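Local coordinates for C381 turret protein (Sulfolobus turreted icosahedral virus, PDB 4IND) that probably builds the turrets of an archaeal virus, each chain joining three jelly-roll domains in a row and five chains making up the assembly, at residues 227-232 / 260-265; 146-149 / 154-157. All coordinates share one frame; numbering follows the deposited sequence. Where two conformers were deposited one is given.

Interaction 1 (227-232 / 260-265); sequences LVYLKI and EEINEL. With 2HP (dihydrogenphosphate ion), chain B.
Y229 and I262 meet on one face of a sheet of the middle jelly roll: Y229 sits on the outermost of the sheet's four strands, 221-232, I262 on strand 253-262, and strand 176-187 runs between them. No hydrogen bond joins the segments. Instead the Y229 ring reaches over to the second segment, with I262 CD1 lying 3.7 Å from Y229 CD1 near the root of the ring and L265 CD2 lying 3.6 Å from Y229 OH at its far end. Both aliphatic side chains cross the tyrosine at about a right angle. The ring is directed there because CG lies opposite the carbonyl carbon (chi1 -55°). Its hydroxyl is fixed by a hydrogen bond to D235 of the second subunit, so a buried polar end is satisfied within this apolar contact. Two residues along the same strand, the extended side chain of K231 carries NZ to within 2.8 Å of O3 of a phosphate, a hydrogen bond that H296 supplements from the third domain. E264 faces the same ion more distantly and forms a salt bridge with R347 of the second subunit. Around the cluster, Y229 packs on A179 of strand 176-187 and on A377 of strand 365-377, where the middle jelly roll adjoins the third.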
loop_
_atom_site.group_PDB
_atom_site.type_symbol
_atom_site.label_atom_id
_atom_site.label_comp_id
_atom_site.label_asym_id
_atom_site.label_seq_id
_atom_site.Cartn_x
_atom_site.Cartn_y
_atom_site.Cartn_z
ATOM N N LEU A 227 19.008 -15.743 13.311
ATOM C CA LEU A 227 18.277 -14.933 12.344
ATOM C C LEU A 227 17.580 -15.892 11.412
ATOM O O LEU A 227 18.226 -16.577 10.608
ATOM C CB LEU A 227 19.238 -14.036 11.549
ATOM C CG LEU A 227 18.603 -13.225 10.412
ATOM C CD1 LEU A 227 17.385 -12.459 10.927
ATOM C CD2 LEU A 227 19.591 -12.270 9.776
ATOM N N VAL A 228 16.269 -15.968 11.538
ATOM C CA VAL A 228 15.465 -16.817 10.664
ATOM C C VAL A 228 14.315 -16.004 10.074
ATOM O O VAL A 228 14.093 -14.877 10.476
ATOM C CB VAL A 228 14.929 -18.050 11.408
ATOM C CG1 VAL A 228 16.082 -18.886 11.925
ATOM C CG2 VAL A 228 14.025 -17.623 12.553
ATOM N N TYR A 229 13.616 -16.567 9.097
ATOM C CA TYR A 229 12.588 -15.811 8.409
ATOM C C TYR A 229 11.335 -16.662 8.290
ATOM O O TYR A 229 11.425 -17.864 8.078
ATOM C CB TYR A 229 13.087 -15.409 7.011
ATOM C CG TYR A 229 14.391 -14.645 6.986
ATOM C CD1 TYR A 229 14.415 -13.261 7.048
ATOM C CD2 TYR A 229 15.599 -15.306 6.874
ATOM C CE1 TYR A 229 15.624 -12.554 6.995
ATOM C CE2 TYR A 229 16.805 -14.610 6.835
ATOM C CZ TYR A 229 16.802 -13.234 6.906
ATOM O OH TYR A 229 17.977 -12.529 6.870
ATOM N N LEU A 230 10.170 -16.035 8.405
ATOM C CA LEU A 230 8.898 -16.724 8.237
ATOM C C LEU A 230 8.121 -16.064 7.137
ATOM O O LEU A 230 7.936 -14.846 7.164
ATOM C CB LEU A 230 8.040 -16.591 9.510
ATOM C CG LEU A 230 8.505 -17.271 10.773
ATOM C CD1 LEU A 230 7.481 -17.001 11.900
ATOM C CD2 LEU A 230 8.603 -18.737 10.490
ATOM N N LYS A 231 7.645 -16.855 6.185
ATOM C CA LYS A 231 6.676 -16.321 5.242
ATOM C C LYS A 231 5.262 -16.572 5.757
ATOM O O LYS A 231 4.776 -17.705 5.767
ATOM C CB LYS A 231 6.848 -16.912 3.851
ATOM C CG LYS A 231 5.810 -16.332 2.872
ATOM C CD LYS A 231 5.951 -16.853 1.449
ATOM C CE LYS A 231 4.943 -16.121 0.572
ATOM N NZ LYS A 231 4.980 -16.555 -0.838
ATOM N N ILE A 232 4.608 -15.519 6.223
ATOM C CA ILE A 232 3.240 -15.658 6.706
ATOM C C ILE A 232 2.298 -15.398 5.538
ATOM O O ILE A 232 2.096 -14.258 5.143
ATOM C CB ILE A 232 2.948 -14.669 7.841
ATOM C CG1 ILE A 232 3.973 -14.851 8.976
ATOM C CG2 ILE A 232 1.498 -14.840 8.354
ATOM C CD1 ILE A 232 3.860 -16.222 9.685
ATOM N N GLU A 260 10.540 -8.153 12.565
ATOM C CA GLU A 260 10.380 -7.042 11.637
ATOM C C GLU A 260 9.986 -7.541 10.263
ATOM O O GLU A 260 10.440 -8.609 9.821
ATOM C CB GLU A 260 11.696 -6.257 11.548
ATOM C CG GLU A 260 12.862 -7.147 11.195
ATOM C CD GLU A 260 14.182 -6.684 11.794
ATOM O OE1 GLU A 260 14.280 -5.523 12.251
ATOM O OE2 GLU A 260 15.133 -7.490 11.807
ATOM N N GLU A 261 9.134 -6.784 9.578
ATOM C CA GLU A 261 8.721 -7.150 8.232
ATOM C C GLU A 261 9.848 -6.862 7.238
ATOM O O GLU A 261 10.544 -5.846 7.350
ATOM C CB GLU A 261 7.459 -6.377 7.833
ATOM C CG GLU A 261 6.735 -6.969 6.631
ATOM C CD GLU A 261 5.468 -6.209 6.253
ATOM O OE1 GLU A 261 5.040 -5.313 7.018
ATOM O OE2 GLU A 261 4.907 -6.507 5.182
ATOM N N ILE A 262 10.025 -7.759 6.267
ATOM C CA ILE A 262 11.023 -7.565 5.213
ATOM C C ILE A 262 10.392 -7.630 3.821
ATOM O O ILE A 262 9.268 -8.120 3.660
ATOM C CB ILE A 262 12.175 -8.600 5.292
ATOM C CG1 ILE A 262 11.645 -10.013 5.047
ATOM C CG2 ILE A 262 12.910 -8.484 6.640
ATOM C CD1 ILE A 262 12.749 -11.017 4.646
ATOM N N ASN A 263 11.105 -7.085 2.836
ATOM C CA ASN A 263 10.783 -7.295 1.444
ATOM C C ASN A 263 11.464 -8.567 0.967
ATOM O O ASN A 263 12.310 -9.118 1.668
ATOM C CB ASN A 263 11.195 -6.079 0.607
ATOM C CG ASN A 263 10.255 -4.912 0.816
ATOM O OD1 ASN A 263 9.061 -5.112 1.005
ATOM N ND2 ASN A 263 10.789 -3.696 0.817
ATOM N N GLU A 264 11.088 -9.048 -0.210
ATOM C CA GLU A 264 11.630 -10.307 -0.691
ATOM C C GLU A 264 13.153 -10.318 -0.605
ATOM O O GLU A 264 13.821 -9.363 -0.995
ATOM C CB GLU A 264 11.195 -10.600 -2.128
ATOM C CG GLU A 264 11.681 -11.966 -2.584
ATOM C CD GLU A 264 11.301 -12.290 -4.016
ATOM O OE1 GLU A 264 11.243 -13.492 -4.344
ATOM O OE2 GLU A 264 11.069 -11.351 -4.810
ATOM N N LEU A 265 13.689 -11.403 -0.066
ATOM C CA LEU A 265 15.123 -11.564 0.057
ATOM C C LEU A 265 15.575 -12.808 -0.695
ATOM O O LEU A 265 15.352 -13.935 -0.259
ATOM C CB LEU A 265 15.507 -11.661 1.539
ATOM C CG LEU A 265 16.967 -12.051 1.836
ATOM C CD1 LEU A 265 17.957 -11.187 1.072
ATOM C CD2 LEU A 265 17.239 -11.979 3.343
HETATM P P 2HP B . 8.007 -16.013 -2.684
HETATM O O1 2HP B . 9.257 -16.604 -3.262
HETATM O O2 2HP B . 8.372 -15.803 -1.242
HETATM O O3 2HP B . 6.823 -17.026 -2.857
HETATM O O4 2HP B . 7.685 -14.625 -3.310
#

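Interaction 2 (146-149 / 154-157); sequences ERVF and RINI. With 2HP (dihydrogenphosphate ion), chain U; 2HP (dihydrogenphosphate ion), chain Y.
A left-handed backbone at F149 (phi 73°) is the oddity of this contact, in which V148 and F149, just past the end of strand 138-147, pack against R154 and I155 after a short turn without a single hydrogen bond across. V148 CG2 touches I155 CG1 at 4.0 Å, the two branched side chains meeting at a slant. The ring of F149 reaches the backbone of R154, with F149 CE1 4.2 Å from R154 CA, while F149 CZ lies 4.4 Å from I155 CG1. CB of V148 rests over one face of the ring, displaced toward the rim. Arginines flank this apolar centre. R154 leaves the backbone with CG between N and the carbonyl carbon (chi1 53°), then runs straight as far as NE. R154 NH1 donates a 2.8 Å hydrogen bond, almost linear at 172°, to O2 of a phosphate, which lies in the plane of the guanidinium at its edge. The same group forms salt bridges with E125 and D238 of the second subunit, which probably hold it in place, and N156 CG lies above one of its faces. R147, bent at its third torsion, directs NE and NH2 to O2 of another phosphate, but that ion crowds the V148 carbonyl too closely to be modelled securely, so its details are doubtful. V148 also packs on L79 and L81 of strand 78-88 in the first jelly roll. F149 meets Y178 edge-to-face and, like I155, touches V259 of strand 253-262 in the middle one.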
loop_
_atom_site.group_PDB
_atom_site.type_symbol
_atom_site.label_atom_id
_atom_site.label_comp_id
_atom_site.label_asym_id
_atom_site.label_seq_id
_atom_site.Cartn_x
_atom_site.Cartn_y
_atom_site.Cartn_z
ATOM N N GLU A 146 1.294 -0.168 22.713
ATOM C CA GLU A 146 1.268 0.318 21.327
ATOM C C GLU A 146 1.242 -0.871 20.383
ATOM O O GLU A 146 1.886 -1.879 20.634
ATOM C CB GLU A 146 2.468 1.247 21.025
ATOM C CG GLU A 146 3.790 0.513 20.830
ATOM C CD GLU A 146 4.777 1.251 19.900
ATOM O OE1 GLU A 146 5.105 2.437 20.162
ATOM O OE2 GLU A 146 5.247 0.622 18.919
ATOM N N ARG A 147 0.489 -0.752 19.298
ATOM C CA ARG A 147 0.449 -1.804 18.299
ATOM C C ARG A 147 1.719 -1.722 17.442
ATOM O O ARG A 147 2.096 -0.654 16.974
ATOM C CB ARG A 147 -0.816 -1.652 17.435
ATOM C CG ARG A 147 -2.113 -1.878 18.250
ATOM C CD ARG A 147 -3.339 -1.890 17.355
ATOM N NE ARG A 147 -3.186 -2.906 16.326
ATOM C CZ ARG A 147 -4.032 -3.089 15.326
ATOM N NH1 ARG A 147 -5.106 -2.318 15.223
ATOM N NH2 ARG A 147 -3.794 -4.038 14.425
ATOM N N VAL A 148 2.388 -2.846 17.257
ATOM C CA VAL A 148 3.603 -2.868 16.417
ATOM C C VAL A 148 3.229 -3.241 14.985
ATOM O O VAL A 148 2.164 -3.770 14.747
ATOM C CB VAL A 148 4.625 -3.865 16.973
ATOM C CG1 VAL A 148 5.026 -3.468 18.371
ATOM C CG2 VAL A 148 4.043 -5.265 17.006
ATOM N N PHE A 149 4.083 -2.967 14.017
ATOM C CA PHE A 149 3.727 -3.288 12.645
ATOM C C PHE A 149 2.676 -2.294 12.171
ATOM O O PHE A 149 2.010 -2.505 11.160
ATOM C CB PHE A 149 3.226 -4.738 12.542
ATOM C CG PHE A 149 4.217 -5.746 13.067
ATOM C CD1 PHE A 149 5.552 -5.708 12.649
ATOM C CD2 PHE A 149 3.841 -6.693 14.001
ATOM C CE1 PHE A 149 6.480 -6.607 13.159
ATOM C CE2 PHE A 149 4.765 -7.610 14.503
ATOM C CZ PHE A 149 6.089 -7.560 14.073
ATOM N N ARG A 154 8.672 -2.192 14.521
ATOM C CA ARG A 154 9.023 -3.578 14.704
ATOM C C ARG A 154 9.085 -3.843 16.185
ATOM O O ARG A 154 9.134 -2.910 16.992
ATOM C CB ARG A 154 10.413 -3.847 14.113
ATOM C CG ARG A 154 11.474 -2.884 14.641
ATOM C CD ARG A 154 12.883 -3.294 14.198
ATOM N NE ARG A 154 13.876 -2.286 14.584
ATOM C CZ ARG A 154 15.160 -2.342 14.237
ATOM N NH1 ARG A 154 15.588 -3.344 13.499
ATOM N NH2 ARG A 154 16.012 -1.410 14.630
ATOM N N ILE A 155 9.079 -5.113 16.543
ATOM C CA ILE A 155 9.425 -5.510 17.900
ATOM C C ILE A 155 10.945 -5.445 17.978
ATOM O O ILE A 155 11.637 -6.017 17.134
ATOM C CB ILE A 155 8.966 -6.945 18.180
ATOM C CG1 ILE A 155 7.430 -7.008 18.199
ATOM C CG2 ILE A 155 9.516 -7.451 19.522
ATOM C CD1 ILE A 155 6.905 -8.433 18.300
ATOM N N ASN A 156 11.462 -4.710 18.962
ATOM C CA ASN A 156 12.916 -4.609 19.160
ATOM C C ASN A 156 13.230 -4.589 20.669
ATOM O O ASN A 156 13.384 -3.544 21.270
ATOM C CB ASN A 156 13.474 -3.384 18.453
ATOM C CG ASN A 156 14.999 -3.337 18.482
ATOM O OD1 ASN A 156 15.636 -4.269 18.968
ATOM N ND2 ASN A 156 15.585 -2.251 17.968
ATOM N N ILE A 157 13.292 -5.772 21.263
ATOM C CA ILE A 157 13.630 -5.911 22.687
ATOM C C ILE A 157 15.121 -6.201 22.827
ATOM O O ILE A 157 15.626 -7.105 22.172
ATOM C CB ILE A 157 12.853 -7.068 23.300
ATOM C CG1 ILE A 157 11.341 -6.793 23.200
ATOM C CG2 ILE A 157 13.251 -7.296 24.768
ATOM C CD1 ILE A 157 10.496 -8.012 23.566
HETATM P P 2HP U . -0.276 -5.112 14.896
HETATM O O1 2HP U . -0.089 -6.360 14.070
HETATM O O2 2HP U . -1.573 -5.421 15.577
HETATM O O3 2HP U . -0.391 -3.885 13.938
HETATM O O4 2HP U . 0.815 -4.900 15.993
HETATM P P 2HP Y . 19.487 -3.838 13.392
HETATM O O1 2HP Y . 20.557 -4.299 12.356
HETATM O O2 2HP Y . 18.300 -3.233 12.710
HETATM O O3 2HP Y . 19.992 -2.702 14.212
HETATM O O4 2HP Y . 19.075 -5.055 14.267
#

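Overall arrangement
Both contacts are buried, and both reach the sheet of the middle jelly roll in which strands 155-163 and 253-262 are neighbours. Interaction 2 sits at the joint with the first domain, interaction 1 toward the third, their centres about 15 Å apart. They touch directly: E260 OE1 forms a 2.8 Å salt bridge with R154 NH1, and E260 CA packs on F149 CE1 at 4.2 Å. In each, apolar side chains form the middle while charged ones reach phosphates and the second subunit. Interaction 1 links strands separated by another strand through one tyrosine; interaction 2 joins segments close in sequence, with arginines on its flanks bound to phosphates and, through R154, to the second subunit.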